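Local structure of interpain A (Prevotella intermedia, 3BB7) at residues Thr10-Thr14 with Ile58-Thr63; Met98-Lys102 with Tyr170-Glu176; Val124-Tyr130 with Val317-Pro321; Val74-Asp78 with Tyr274-Gly278. The protein probably acts as a cysteine peptidase of the C10 (streptopain-like) family, made as a zymogen whose prodomain precedes the catalytic domain and here trapped as the proform. The protein carries 1 engineered substitution. All blocks are in the same frame, centred on the assembly; numbering follows the deposited sequence.

Interaction 1 of 4, residues Thr10-Thr14 with Ile58-Thr63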
# COMPACT_ATOMS: atom_id res chain seq x y z
N THR A 10 7.43 22.41 -3.77
CA THR A 10 8.41 22.45 -2.67
C THR A 10 9.78 22.72 -3.31
O THR A 10 9.87 22.95 -4.52
CB THR A 10 8.45 21.14 -1.85
OG1 THR A 10 9.03 20.09 -2.63
CG2 THR A 10 7.04 20.73 -1.40
N HIS A 11 10.84 22.68 -2.50
CA HIS A 11 12.20 22.90 -3.04
C HIS A 11 12.73 21.72 -3.84
O HIS A 11 13.72 21.87 -4.58
CB HIS A 11 13.18 23.28 -1.93
CG HIS A 11 12.84 24.56 -1.23
ND1 HIS A 11 11.95 25.48 -1.76
CD2 HIS A 11 13.27 25.08 -0.06
CE1 HIS A 11 11.84 26.50 -0.93
NE2 HIS A 11 12.63 26.29 0.11
N THR A 12 12.07 20.57 -3.73
CA THR A 12 12.56 19.35 -4.39
C THR A 12 11.63 18.79 -5.46
O THR A 12 12.08 18.06 -6.34
CB THR A 12 12.81 18.21 -3.40
OG1 THR A 12 11.63 18.03 -2.61
CG2 THR A 12 13.98 18.54 -2.46
N TYR A 13 10.34 19.10 -5.37
CA TYR A 13 9.38 18.60 -6.35
C TYR A 13 8.23 19.56 -6.55
O TYR A 13 7.95 20.40 -5.69
CB TYR A 13 8.81 17.21 -5.98
CG TYR A 13 8.00 17.20 -4.71
CD1 TYR A 13 6.67 17.65 -4.68
CD2 TYR A 13 8.56 16.75 -3.50
CE1 TYR A 13 5.93 17.67 -3.51
CE2 TYR A 13 7.82 16.76 -2.31
CZ TYR A 13 6.50 17.23 -2.32
OH TYR A 13 5.79 17.24 -1.14
N THR A 14 7.57 19.42 -7.70
CA THR A 14 6.43 20.26 -8.07
C THR A 14 5.36 19.30 -8.58
O THR A 14 5.67 18.35 -9.33
CB THR A 14 6.82 21.25 -9.18
OG1 THR A 14 7.92 22.06 -8.74
CG2 THR A 14 5.67 22.19 -9.53
N ILE A 58 10.84 10.95 -1.11
CA ILE A 58 11.39 11.59 -2.31
C ILE A 58 12.23 12.81 -1.95
O ILE A 58 13.37 12.96 -2.39
CB ILE A 58 10.23 11.95 -3.27
CG1 ILE A 58 9.65 10.69 -3.94
CG2 ILE A 58 10.63 13.01 -4.31
CD1 ILE A 58 10.53 10.04 -5.02
N ASP A 59 11.65 13.69 -1.14
CA ASP A 59 12.37 14.89 -0.68
C ASP A 59 13.70 14.50 -0.02
O ASP A 59 14.73 15.09 -0.33
CB ASP A 59 11.49 15.72 0.26
CG ASP A 59 12.21 16.91 0.81
OD1 ASP A 59 12.74 16.79 1.94
OD2 ASP A 59 12.28 17.95 0.11
N GLU A 60 13.69 13.47 0.86
CA GLU A 60 14.88 13.00 1.55
C GLU A 60 15.93 12.50 0.57
O GLU A 60 17.11 12.85 0.67
CB GLU A 60 14.46 11.88 2.51
CG GLU A 60 15.56 11.33 3.38
CD GLU A 60 15.03 10.22 4.26
OE1 GLU A 60 14.75 10.46 5.46
OE2 GLU A 60 14.87 9.10 3.73
N VAL A 61 15.53 11.68 -0.40
CA VAL A 61 16.56 11.14 -1.30
C VAL A 61 17.15 12.16 -2.26
O VAL A 61 18.35 12.12 -2.56
CB VAL A 61 16.13 9.85 -2.09
CG1 VAL A 61 15.74 8.76 -1.10
CG2 VAL A 61 15.02 10.09 -3.09
N ILE A 62 16.31 13.08 -2.72
CA ILE A 62 16.80 14.11 -3.58
C ILE A 62 17.80 15.01 -2.82
O ILE A 62 18.90 15.32 -3.32
CB ILE A 62 15.66 14.93 -4.25
CG1 ILE A 62 14.87 14.03 -5.21
CG2 ILE A 62 16.24 16.14 -5.01
CD1 ILE A 62 13.64 14.67 -5.85
N THR A 63 17.43 15.44 -1.61
CA THR A 63 18.35 16.27 -0.85
C THR A 63 19.65 15.52 -0.52
O THR A 63 20.74 16.08 -0.60
CB THR A 63 17.69 16.89 0.39
OG1 THR A 63 17.30 15.88 1.29
CG2 THR A 63 16.46 17.70 -0.03
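Thr12 and Asp59 join the loop between strands 4-9 and 14-18 to helix 49-68, a loop-on-helix contact in the part of the proform that belongs to the Spi protease inhibitor family. The polar link is one bond: Thr12 OG1 donates to Asp59 OD2 over 2.8 Å, using the lone pair of OD2 that faces away from the other carboxylate oxygen. The two side chains meet nearly perpendicular. Asp59 CG lies anti to its own backbone N (chi1 177°), which swings the carboxylate off the helix flank toward the loop.

Apolar touches flank this bond. The methyl CG2 of Thr12 rests against Thr63 CG2 at 3.6 Å, one helical turn past Asp59, and Ile62 puts its CD1 3.8 Å from Thr12 O. Ile58 CG2 comes up obliquely to the Tyr13 ring, 4.4 Å from Tyr13 CD2. From the helix, Ile58 and Ile62 also reach Leu36 on strand 35-39, so the same surface serves loop and sheet.

Within the loop, Thr10 forms an ST motif that sets its shape. Thr10 OG1 accepts from Thr12 N at 3.3 Å and from Tyr13 N at 3.2 Å, while Thr10 N donates to Tyr13 O at 2.8 Å. Thr10 OG1 also sits over the centre of one face of the Tyr13 ring, 3.4 Å above the ring plane.

Interaction 2 of 4, residues Met98-Lys102 with Tyr170-Glu176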
# COMPACT_ATOMS: atom_id res chain seq x y z
N MET A 98 -15.65 4.32 6.31
CA MET A 98 -16.87 3.57 5.97
C MET A 98 -16.94 3.22 4.48
O MET A 98 -16.58 4.04 3.65
CB MET A 98 -18.13 4.30 6.45
CG MET A 98 -18.26 4.25 7.96
SD MET A 98 -18.68 2.60 8.60
CE MET A 98 -20.33 2.38 7.91
N PRO A 99 -17.41 2.02 4.15
CA PRO A 99 -17.89 0.95 5.02
C PRO A 99 -16.81 -0.06 5.44
O PRO A 99 -17.13 -1.04 6.15
CB PRO A 99 -18.92 0.24 4.15
CG PRO A 99 -18.31 0.37 2.75
CD PRO A 99 -17.60 1.69 2.72
N TYR A 100 -15.57 0.17 5.01
CA TYR A 100 -14.48 -0.77 5.29
C TYR A 100 -14.33 -1.05 6.77
O TYR A 100 -13.97 -2.18 7.14
CB TYR A 100 -13.18 -0.20 4.74
CG TYR A 100 -13.34 0.26 3.28
CD1 TYR A 100 -13.38 1.62 2.94
CD2 TYR A 100 -13.51 -0.69 2.25
CE1 TYR A 100 -13.57 2.03 1.59
CE2 TYR A 100 -13.67 -0.28 0.92
CZ TYR A 100 -13.72 1.07 0.61
OH TYR A 100 -13.87 1.38 -0.72
N ASN A 101 -14.57 -0.02 7.59
CA ASN A 101 -14.41 -0.14 9.05
C ASN A 101 -15.71 -0.40 9.80
O ASN A 101 -15.75 -0.24 11.03
CB ASN A 101 -13.73 1.12 9.62
CG ASN A 101 -14.63 2.37 9.52
OD1 ASN A 101 -15.62 2.36 8.79
ND2 ASN A 101 -14.28 3.45 10.27
N LYS A 102 -16.77 -0.79 9.09
CA LYS A 102 -18.13 -0.94 9.69
C LYS A 102 -18.15 -1.83 10.92
O LYS A 102 -18.95 -1.60 11.85
CB LYS A 102 -19.10 -1.53 8.62
CG LYS A 102 -20.56 -1.75 9.01
CD LYS A 102 -21.39 -2.10 7.77
CE LYS A 102 -22.68 -2.73 8.19
NZ LYS A 102 -23.57 -2.98 7.03
N TYR A 170 -16.51 1.69 -3.31
CA TYR A 170 -17.54 1.91 -2.31
C TYR A 170 -17.74 3.41 -2.03
O TYR A 170 -18.32 3.76 -1.02
CB TYR A 170 -17.17 1.22 -0.99
CG TYR A 170 -17.32 -0.30 -1.01
CD1 TYR A 170 -16.24 -1.12 -1.39
CD2 TYR A 170 -18.52 -0.90 -0.63
CE1 TYR A 170 -16.35 -2.51 -1.41
CE2 TYR A 170 -18.65 -2.31 -0.64
CZ TYR A 170 -17.56 -3.11 -1.03
OH TYR A 170 -17.68 -4.48 -1.06
N SER A 171 -17.28 4.27 -2.93
CA SER A 171 -17.42 5.72 -2.71
C SER A 171 -18.77 6.27 -3.11
O SER A 171 -19.04 7.47 -2.91
CB SER A 171 -16.33 6.48 -3.48
OG SER A 171 -16.52 6.32 -4.87
N GLY A 172 -19.61 5.44 -3.72
CA GLY A 172 -20.96 5.87 -4.03
C GLY A 172 -21.92 4.86 -3.46
O GLY A 172 -21.98 4.66 -2.22
N ASN A 173 -22.62 4.18 -4.34
CA ASN A 173 -23.69 3.28 -3.94
C ASN A 173 -23.17 1.89 -3.64
O ASN A 173 -22.19 1.44 -4.26
CB ASN A 173 -24.77 3.25 -5.02
CG ASN A 173 -25.48 4.59 -5.17
OD1 ASN A 173 -25.30 5.50 -4.33
ND2 ASN A 173 -26.24 4.75 -6.24
N TYR A 174 -23.79 1.23 -2.67
CA TYR A 174 -23.50 -0.18 -2.36
C TYR A 174 -24.59 -0.74 -1.44
O TYR A 174 -25.29 0.03 -0.78
CB TYR A 174 -22.13 -0.31 -1.68
CG TYR A 174 -21.93 0.53 -0.42
CD1 TYR A 174 -22.36 0.07 0.82
CD2 TYR A 174 -21.26 1.77 -0.48
CE1 TYR A 174 -22.15 0.84 1.97
CE2 TYR A 174 -21.05 2.54 0.66
CZ TYR A 174 -21.49 2.07 1.87
OH TYR A 174 -21.28 2.80 3.03
N THR A 175 -24.71 -2.07 -1.40
CA THR A 175 -25.69 -2.76 -0.59
C THR A 175 -25.09 -3.13 0.76
O THR A 175 -23.86 -3.17 0.91
CB THR A 175 -26.16 -4.09 -1.22
OG1 THR A 175 -25.07 -5.02 -1.21
CG2 THR A 175 -26.69 -3.90 -2.66
N GLU A 176 -25.94 -3.48 1.71
CA GLU A 176 -25.42 -3.91 3.01
C GLU A 176 -24.58 -5.17 2.89
O GLU A 176 -23.57 -5.28 3.56
CB GLU A 176 -26.54 -4.15 4.01
CG GLU A 176 -26.01 -4.40 5.42
CD GLU A 176 -27.08 -4.40 6.47
OE1 GLU A 176 -27.18 -3.39 7.20
OE2 GLU A 176 -27.83 -5.39 6.54
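Tyr170 OH is gripped by hydrogen bonds to Glu178 O and Lys167 N and by a weak one to Asn165 O, which fixes the far end of a ring whose near part packs on Pro99 and Tyr100. These two belong to a type I beta turn, Pro99 to Lys102, in the C10 peptidase part of the chain.

Proline and aromatic packing makes up most of the contact. Pro99, which follows a cis peptide bond, fits into the corner formed by the Tyr170 and Tyr174 rings. Its CG stands over one face of the Tyr174 ring in a CH-pi contact, 4.1 Å from the centroid and 24° off the normal, and also lies 3.6 Å from Tyr170 CD2, approaching that second ring obliquely.

At the end of the turn, Lys102 runs out extended, with CG anti to the backbone N (chi1 -179°). This carries NZ to Glu176 OE1 in a long salt bridge of 3.6 Å; NZ has a weak hydrogen bond to Asn180 besides. Glu176 begins helix 176-192, just after its N-cap Thr175.

Tyr100 meets Tyr170 with the ring planes at 80° and the centroids 5.4 Å apart, an oblique pair in which Tyr100 CE2 approaches Tyr170 CD1. Both rings also meet Trp94, and Val182 of helix 176-192 touches both. Tyr100 OH lies at the Tyr170 ring edge, near its plane, and 3.3 Å from Tyr170 CB.

Interaction 3 of 4, residues Val124-Tyr130 with Val317-Pro321. Unlike the reference sequence in segment 124-130: Val124 (reference Ala).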
# COMPACT_ATOMS: atom_id res chain seq x y z
N VAL A 124 -5.09 -7.14 -1.92
CA VAL A 124 -4.38 -8.26 -2.53
C VAL A 124 -5.16 -9.58 -2.40
O VAL A 124 -5.26 -10.31 -3.38
CB VAL A 124 -2.95 -8.38 -1.93
CG1 VAL A 124 -2.23 -9.66 -2.48
CG2 VAL A 124 -2.16 -7.14 -2.31
N LEU A 125 -5.73 -9.88 -1.24
CA LEU A 125 -6.53 -11.12 -1.11
C LEU A 125 -7.72 -11.11 -2.05
O LEU A 125 -8.04 -12.13 -2.70
CB LEU A 125 -7.02 -11.28 0.33
CG LEU A 125 -6.04 -12.07 1.24
CD1 LEU A 125 -4.57 -11.64 1.10
CD2 LEU A 125 -6.49 -12.12 2.69
N ASN A 126 -8.36 -9.96 -2.21
CA ASN A 126 -9.50 -9.87 -3.10
C ASN A 126 -9.08 -10.09 -4.57
O ASN A 126 -9.83 -10.64 -5.37
CB ASN A 126 -10.19 -8.51 -2.99
CG ASN A 126 -11.39 -8.41 -3.92
OD1 ASN A 126 -12.39 -9.15 -3.76
ND2 ASN A 126 -11.31 -7.51 -4.89
N TYR A 127 -7.89 -9.62 -4.93
CA TYR A 127 -7.39 -9.87 -6.29
C TYR A 127 -7.35 -11.38 -6.58
O TYR A 127 -7.74 -11.84 -7.68
CB TYR A 127 -6.01 -9.22 -6.46
CG TYR A 127 -5.38 -9.60 -7.77
CD1 TYR A 127 -5.81 -9.00 -8.97
CD2 TYR A 127 -4.43 -10.60 -7.84
CE1 TYR A 127 -5.25 -9.37 -10.19
CE2 TYR A 127 -3.85 -11.00 -9.09
CZ TYR A 127 -4.27 -10.36 -10.25
OH TYR A 127 -3.78 -10.73 -11.48
N PHE A 128 -6.89 -12.16 -5.60
CA PHE A 128 -6.81 -13.62 -5.76
C PHE A 128 -8.09 -14.37 -5.48
O PHE A 128 -8.20 -15.55 -5.86
CB PHE A 128 -5.71 -14.17 -4.85
CG PHE A 128 -4.32 -13.77 -5.30
CD1 PHE A 128 -3.81 -14.28 -6.50
CD2 PHE A 128 -3.58 -12.86 -4.57
CE1 PHE A 128 -2.53 -13.93 -6.95
CE2 PHE A 128 -2.30 -12.47 -5.02
CZ PHE A 128 -1.79 -13.01 -6.19
N LYS A 129 -9.04 -13.72 -4.80
CA LYS A 129 -10.28 -14.36 -4.35
C LYS A 129 -9.96 -15.64 -3.56
O LYS A 129 -10.51 -16.72 -3.81
CB LYS A 129 -11.24 -14.63 -5.51
CG LYS A 129 -11.80 -13.33 -6.06
CD LYS A 129 -12.39 -13.50 -7.43
CE LYS A 129 -12.57 -12.12 -8.07
NZ LYS A 129 -11.68 -11.07 -7.45
N TYR A 130 -9.05 -15.48 -2.61
CA TYR A 130 -8.49 -16.63 -1.88
C TYR A 130 -8.03 -16.12 -0.54
O TYR A 130 -7.54 -15.00 -0.47
CB TYR A 130 -7.31 -17.20 -2.69
CG TYR A 130 -6.63 -18.42 -2.11
CD1 TYR A 130 -7.03 -19.70 -2.47
CD2 TYR A 130 -5.55 -18.28 -1.22
CE1 TYR A 130 -6.39 -20.81 -1.93
CE2 TYR A 130 -4.92 -19.38 -0.68
CZ TYR A 130 -5.33 -20.64 -1.06
OH TYR A 130 -4.67 -21.72 -0.50
N VAL A 317 2.21 -14.16 -1.42
CA VAL A 317 0.76 -14.18 -1.30
C VAL A 317 0.18 -14.38 -2.70
O VAL A 317 0.30 -13.52 -3.60
CB VAL A 317 0.23 -12.88 -0.67
CG1 VAL A 317 -1.30 -12.90 -0.58
CG2 VAL A 317 0.84 -12.69 0.75
N TYR A 318 -0.47 -15.53 -2.88
CA TYR A 318 -1.08 -15.91 -4.14
C TYR A 318 -1.85 -17.18 -3.86
O TYR A 318 -1.73 -17.75 -2.78
CB TYR A 318 -0.02 -16.15 -5.26
CG TYR A 318 1.28 -16.77 -4.80
CD1 TYR A 318 1.33 -18.08 -4.33
CD2 TYR A 318 2.47 -16.02 -4.80
CE1 TYR A 318 2.54 -18.64 -3.88
CE2 TYR A 318 3.68 -16.58 -4.39
CZ TYR A 318 3.69 -17.88 -3.91
OH TYR A 318 4.86 -18.42 -3.47
N GLY A 319 -2.66 -17.60 -4.82
CA GLY A 319 -3.42 -18.85 -4.66
C GLY A 319 -2.53 -20.07 -4.76
O GLY A 319 -1.38 -19.98 -5.19
N LYS A 320 -3.02 -21.24 -4.37
CA LYS A 320 -2.21 -22.44 -4.58
C LYS A 320 -2.49 -23.00 -5.96
O LYS A 320 -3.56 -22.76 -6.52
CB LYS A 320 -2.37 -23.51 -3.48
CG LYS A 320 -3.77 -23.69 -2.90
CD LYS A 320 -3.76 -24.72 -1.76
CE LYS A 320 -2.58 -24.52 -0.79
NZ LYS A 320 -2.88 -23.66 0.40
N PRO A 321 -1.50 -23.68 -6.54
CA PRO A 321 -1.77 -24.49 -7.74
C PRO A 321 -3.05 -25.34 -7.59
O PRO A 321 -3.94 -25.33 -8.45
CB PRO A 321 -0.53 -25.38 -7.83
CG PRO A 321 0.57 -24.50 -7.26
CD PRO A 321 -0.08 -23.71 -6.14
OXT PRO A 321 -3.26 -26.05 -6.60
O HOH W 1 -2.34 -21.26 0.24
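Phe128 and Tyr130 each turn a ring face to the C-terminal tail. The Phe128 ring, with CG anti to the carbonyl carbon (chi1 -69°), turns one face to the Tyr318 backbone: Tyr318 CA stands 3.6 Å from the ring centroid and 10° off its normal, a CH-pi contact, while Tyr127 CD2 is over the opposite face. Val317 O approaches the same ring obliquely, 3.1 Å from Phe128 CE2. Tyr318 runs alongside, carrying its hydroxyl on to Asp223.

Tyr130 has CG anti to its backbone N (chi1 -178°), which extends the ring along the tail beyond the helix end. Gly319 CA is centred over one of its faces, 4.1 Å from the centroid. Lys320 bends at chi3 and chi4, curling round the phenol oxygen; NZ comes within 2.8 Å of Tyr130 OH, and a water accepts from Lys320 NZ and is also hydrogen-bonded to Tyr130 OH.

Deeper in, Val317 CG1 touches Val124 CG1 and Leu125 CD1, each at 3.9 Å. The tail after strand 312-315 is thus joined to the C-terminal end of helix 116-128, the helix that in papain-like (clan CA) peptidases carries the catalytic cysteine at its N-terminus, here the engineered Ala116 at the predicted nucleophile position.

Interaction 4 of 4, residues Val74-Asp78 with Tyr274-Gly278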
# COMPACT_ATOMS: atom_id res chain seq x y z
N VAL A 74 18.42 4.89 -11.69
CA VAL A 74 17.24 4.64 -12.51
C VAL A 74 17.37 3.19 -12.97
O VAL A 74 18.34 2.82 -13.65
CB VAL A 74 17.20 5.56 -13.74
CG1 VAL A 74 16.01 5.22 -14.60
CG2 VAL A 74 17.10 7.01 -13.29
N ILE A 75 16.45 2.36 -12.52
CA ILE A 75 16.51 0.92 -12.79
C ILE A 75 15.27 0.57 -13.58
O ILE A 75 14.13 0.83 -13.12
CB ILE A 75 16.57 0.12 -11.47
CG1 ILE A 75 17.82 0.48 -10.68
CG2 ILE A 75 16.52 -1.37 -11.75
CD1 ILE A 75 17.80 -0.08 -9.26
N LYS A 76 15.47 -0.04 -14.75
CA LYS A 76 14.39 -0.41 -15.67
C LYS A 76 14.36 -1.93 -15.77
O LYS A 76 15.42 -2.58 -15.69
CB LYS A 76 14.63 0.22 -17.04
CG LYS A 76 14.58 1.74 -17.01
CD LYS A 76 14.50 2.29 -18.40
CE LYS A 76 14.59 3.79 -18.40
NZ LYS A 76 14.39 4.39 -19.76
N PRO A 77 13.16 -2.51 -15.95
CA PRO A 77 13.05 -3.97 -16.04
C PRO A 77 13.70 -4.48 -17.33
O PRO A 77 13.41 -3.97 -18.42
CB PRO A 77 11.53 -4.20 -16.09
CG PRO A 77 10.95 -2.90 -16.61
CD PRO A 77 11.85 -1.85 -16.05
N ASP A 78 14.55 -5.50 -17.21
CA ASP A 78 15.22 -6.10 -18.37
C ASP A 78 14.23 -7.02 -19.07
O ASP A 78 13.85 -8.02 -18.50
CB ASP A 78 16.41 -6.91 -17.85
CG ASP A 78 17.25 -7.53 -18.97
OD1 ASP A 78 18.39 -7.94 -18.67
OD2 ASP A 78 16.80 -7.60 -20.13
N TYR A 274 4.13 -2.39 -13.18
CA TYR A 274 5.27 -1.52 -13.45
C TYR A 274 5.29 -1.21 -14.92
O TYR A 274 4.70 -1.94 -15.72
CB TYR A 274 6.60 -2.16 -13.03
CG TYR A 274 6.97 -3.47 -13.69
CD1 TYR A 274 6.69 -4.69 -13.08
CD2 TYR A 274 7.62 -3.50 -14.93
CE1 TYR A 274 7.04 -5.88 -13.69
CE2 TYR A 274 7.97 -4.69 -15.54
CZ TYR A 274 7.70 -5.88 -14.90
OH TYR A 274 8.05 -7.06 -15.49
N ASN A 275 5.94 -0.10 -15.26
CA ASN A 275 6.05 0.28 -16.66
C ASN A 275 7.46 0.03 -17.19
O ASN A 275 8.35 -0.43 -16.44
CB ASN A 275 5.51 1.71 -16.94
CG ASN A 275 6.37 2.83 -16.38
OD1 ASN A 275 7.50 2.63 -15.94
ND2 ASN A 275 5.80 4.05 -16.37
N LYS A 276 7.67 0.31 -18.47
CA LYS A 276 8.96 0.05 -19.09
C LYS A 276 10.11 0.86 -18.50
O LYS A 276 11.25 0.44 -18.55
CB LYS A 276 8.87 0.30 -20.59
CG LYS A 276 7.98 -0.67 -21.26
CD LYS A 276 8.02 -0.41 -22.75
CE LYS A 276 7.22 -1.43 -23.52
NZ LYS A 276 7.09 -0.98 -24.96
N ALA A 277 9.80 2.04 -17.96
CA ALA A 277 10.79 2.87 -17.35
C ALA A 277 11.01 2.56 -15.86
O ALA A 277 11.79 3.24 -15.19
CB ALA A 277 10.39 4.31 -17.53
N GLY A 278 10.36 1.50 -15.36
CA GLY A 278 10.62 1.01 -14.01
C GLY A 278 9.78 1.68 -12.92
O GLY A 278 9.92 1.32 -11.75
O HOH W 2 12.62 0.57 -11.13
O HOH W 3 12.40 -1.55 -19.99
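Pro77 lays its ring alongside the Tyr274 side chain, the two running past each other antiparallel, with Pro77 CB and CG both at the CE2 corner of the phenol ring; Pro77 CB to Tyr274 CE2 is 3.6 Å. Tyr274 CG sits between its backbone N and carbonyl carbon (chi1 60°), which puts that corner against the proline. The tyrosine hydroxyl is hydrogen-bonded beyond the contact, to Ala83 O and Thr246 OG1.

The other edge of the proline faces the type I beta turn from Asn275 to Gly278, closed by Gly278 N donating to Asn275 O at 3.0 Å. Pro77 CG approaches Asn275 O, and Pro77 CD lies 3.4 Å from Lys276 O and 3.7 Å from Gly278 CA. Gly278 CA packs 3.6 Å from Ile75 O; this closeness and the positive phi (88°) both suit glycine.

Lys76 stretches along the turn, its CG 3.7 Å from Ala277 O. Water spans the backbones: one molecule donates to Gly278 O at 2.9 Å and, over an unusually short distance, to Ile75 O, and a second lies near Pro77 O and Lys276 O.

The turn is the beta-hairpin connection between antiparallel strands 267-274 and 280-283. The linker 74-78, which follows helix 49-68, runs past it, and helix 234-246 packs against the contact, Phe242 touching Pro77 and Tyr274 and Met238 touching Ile75.

In the fold
Along the chain interaction 1 closes first, within the inhibitor-like part, before the others open. Interaction 4 then ties the linker after helix 49-68 to a hairpin of the catalytic part, and interaction 2 is nested inside the loop it closes; interaction 3 crosses both 2 and 4. Centre to centre, interactions 1 and 4 are about 21 Å apart, interactions 2 and 3 about 22 Å, and each of these two is about 36 Å from interaction 1. No two touch. Apparently one antiparallel sheet runs through prodomain and catalytic domain, joined where strand 35-39 lies beside 292-294; interactions 1 and 4 border it, while 2 and 3 fasten loops and tail around helices 176-192 and 116-128.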